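Local coordinates for metallo-beta-lactamase superfamily protein (Thermus thermophilus, PDB 2ZWR) that is probably a hydrolase of the metallo-beta-lactamase superfamily, holding a pair of zinc ions in its putative active site, at residues Val25-Gly30 with Leu51-His56. Residues are numbered along the deposited sequence; the frame is centred on the assembly and turned at random.
Sequences VLIDPG and LLTHAH. With ZN (zinc ion), chain D.
The carboxylate of Asp28 grips Thr53 with both oxygens: OD1 accepts the backbone N of Thr53 at 2.9 Å, and OD2 takes the hydroxyl OG1 of Thr53 at 2.7 Å. Each oxygen uses its syn lone pair, so the two bonds converge on one residue and hold the carboxylate against rotation. Asp28 OD2 is also hydrogen-bonded to His59, a ligand of the second zinc. With chi1 of 65°, Thr53 OG1 lies between its own backbone N and carbonyl carbon, where it donates to Asp28 and accepts from ND1 of His54 (Thr53 OG1 to His54 ND1, 2.9 Å). This bond lies close to the His54 ring plane and fixes the ring's rotation, leaving NE2 to bind zinc at 2.2 Å; the buried carboxylate would probably polarise the imidazole through the hydroxyl. His56 ND1, a water, His125 and Asp144 complete that zinc's shell.

Behind the carboxylate, strands 23-27 and 50-51 run parallel, with Ile27 beside Leu51. Leu51 is bracketed, its N donating to Leu26 O at 2.9 Å and its O accepting Asp28 N at 3.0 Å. Pro29 CD rests on Leu52 CD2 (3.9 Å), while the side chains of Ile27 and Thr53 cross at about a right angle, touching through their CG2 methyls. Asp28 thus serves as a second-shell residue just after strand 23-27, steadying the THAHFDH motif that supplies zinc ligands in the metallo-beta-lactamase fold.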
loop_
_atom_site.group_PDB
_atom_site.type_symbol
_atom_site.label_atom_id
_atom_site.label_comp_id
_atom_site.label_asym_id
_atom_site.label_seq_id
_atom_site.Cartn_x
_atom_site.Cartn_y
_atom_site.Cartn_z
ATOM N N VAL A 25 -4.753 -1.459 11.792
ATOM C CA VAL A 25 -4.098 -2.190 10.711
ATOM C C VAL A 25 -2.838 -1.462 10.270
ATOM O O VAL A 25 -2.712 -0.241 10.420
ATOM C CB VAL A 25 -5.004 -2.404 9.448
ATOM C CG1 VAL A 25 -6.081 -3.418 9.730
ATOM C CG2 VAL A 25 -5.596 -1.071 8.926
ATOM N N LEU A 26 -1.925 -2.234 9.696
ATOM C CA LEU A 26 -0.698 -1.716 9.160
ATOM C C LEU A 26 -0.656 -1.945 7.648
ATOM O O LEU A 26 -0.673 -3.088 7.189
ATOM C CB LEU A 26 0.478 -2.397 9.860
ATOM C CG LEU A 26 1.883 -2.040 9.389
ATOM C CD1 LEU A 26 2.118 -0.544 9.447
ATOM C CD2 LEU A 26 2.883 -2.823 10.238
ATOM N N ILE A 27 -0.613 -0.842 6.895
ATOM C CA ILE A 27 -0.577 -0.855 5.429
ATOM C C ILE A 27 0.850 -0.716 4.884
ATOM O O ILE A 27 1.541 0.257 5.194
ATOM C CB ILE A 27 -1.470 0.282 4.839
ATOM C CG1 ILE A 27 -2.930 0.092 5.263
ATOM C CG2 ILE A 27 -1.338 0.380 3.306
ATOM C CD1 ILE A 27 -3.865 1.246 4.862
ATOM N N ASP A 28 1.263 -1.681 4.059
ATOM C CA ASP A 28 2.562 -1.672 3.348
ATOM C C ASP A 28 3.817 -1.470 4.244
ATOM O O ASP A 28 4.557 -0.484 4.065
ATOM C CB ASP A 28 2.581 -0.621 2.223
ATOM C CG ASP A 28 1.567 -0.888 1.119
ATOM O OD1 ASP A 28 0.857 -1.912 1.158
ATOM O OD2 ASP A 28 1.489 -0.048 0.192
ATOM N N PRO A 29 4.083 -2.405 5.181
ATOM C CA PRO A 29 5.326 -2.294 5.971
ATOM C C PRO A 29 6.551 -2.638 5.112
ATOM O O PRO A 29 6.945 -3.798 5.051
ATOM C CB PRO A 29 5.141 -3.351 7.066
ATOM C CG PRO A 29 4.183 -4.363 6.462
ATOM C CD PRO A 29 3.290 -3.599 5.537
ATOM N N GLY A 30 7.138 -1.624 4.473
ATOM C CA GLY A 30 8.122 -1.814 3.417
ATOM C C GLY A 30 9.547 -2.142 3.830
ATOM O O GLY A 30 10.277 -2.831 3.101
ATOM N N LEU A 51 -2.095 -5.129 5.613
ATOM C CA LEU A 51 -2.834 -4.952 4.354
ATOM C C LEU A 51 -1.852 -4.425 3.304
ATOM O O LEU A 51 -1.135 -3.456 3.559
ATOM C CB LEU A 51 -4.002 -3.966 4.538
ATOM C CG LEU A 51 -5.396 -4.484 4.966
ATOM C CD1 LEU A 51 -5.371 -5.466 6.138
ATOM C CD2 LEU A 51 -6.361 -3.328 5.257
ATOM N N LEU A 52 -1.814 -5.076 2.141
ATOM C CA LEU A 52 -0.879 -4.690 1.074
ATOM C C LEU A 52 -1.570 -4.146 -0.176
ATOM O O LEU A 52 -2.368 -4.847 -0.799
ATOM C CB LEU A 52 0.059 -5.856 0.706
ATOM C CG LEU A 52 0.910 -6.480 1.825
ATOM C CD1 LEU A 52 1.654 -7.708 1.291
ATOM C CD2 LEU A 52 1.889 -5.473 2.450
ATOM N N THR A 53 -1.248 -2.894 -0.527
ATOM C CA THR A 53 -1.720 -2.287 -1.775
ATOM C C THR A 53 -1.160 -3.064 -2.941
ATOM O O THR A 53 -1.860 -3.306 -3.920
ATOM C CB THR A 53 -1.325 -0.785 -1.933
ATOM O OG1 THR A 53 0.106 -0.664 -2.028
ATOM C CG2 THR A 53 -1.889 0.078 -0.788
ATOM N N HIS A 54 0.108 -3.463 -2.827
ATOM C CA HIS A 54 0.744 -4.347 -3.812
ATOM C C HIS A 54 2.032 -4.944 -3.237
ATOM O O HIS A 54 2.389 -4.647 -2.091
ATOM C CB HIS A 54 0.969 -3.615 -5.146
ATOM C CG HIS A 54 1.982 -2.506 -5.087
ATOM N ND1 HIS A 54 1.828 -1.392 -4.294
ATOM C CD2 HIS A 54 3.142 -2.327 -5.761
ATOM C CE1 HIS A 54 2.860 -0.585 -4.464
ATOM N NE2 HIS A 54 3.672 -1.129 -5.350
ATOM N N ALA A 55 2.718 -5.776 -4.021
ATOM C CA ALA A 55 3.853 -6.571 -3.525
ATOM C C ALA A 55 5.203 -6.290 -4.182
ATOM O O ALA A 55 6.066 -7.165 -4.199
ATOM C CB ALA A 55 3.542 -8.059 -3.596
ATOM N N HIS A 56 5.412 -5.085 -4.710
ATOM C CA HIS A 56 6.782 -4.653 -4.963
ATOM C C HIS A 56 7.575 -4.699 -3.652
ATOM O O HIS A 56 7.031 -4.424 -2.564
ATOM C CB HIS A 56 6.837 -3.263 -5.566
ATOM C CG HIS A 56 6.384 -3.215 -6.982
ATOM N ND1 HIS A 56 5.822 -2.087 -7.542
ATOM C CD2 HIS A 56 6.382 -4.163 -7.951
ATOM C CE1 HIS A 56 5.509 -2.338 -8.803
ATOM N NE2 HIS A 56 5.837 -3.588 -9.071
HETATM ZN ZN ZN D . 5.288 -0.254 -6.533
HETATM O O HOH W 1 6.945 0.381 -5.459
#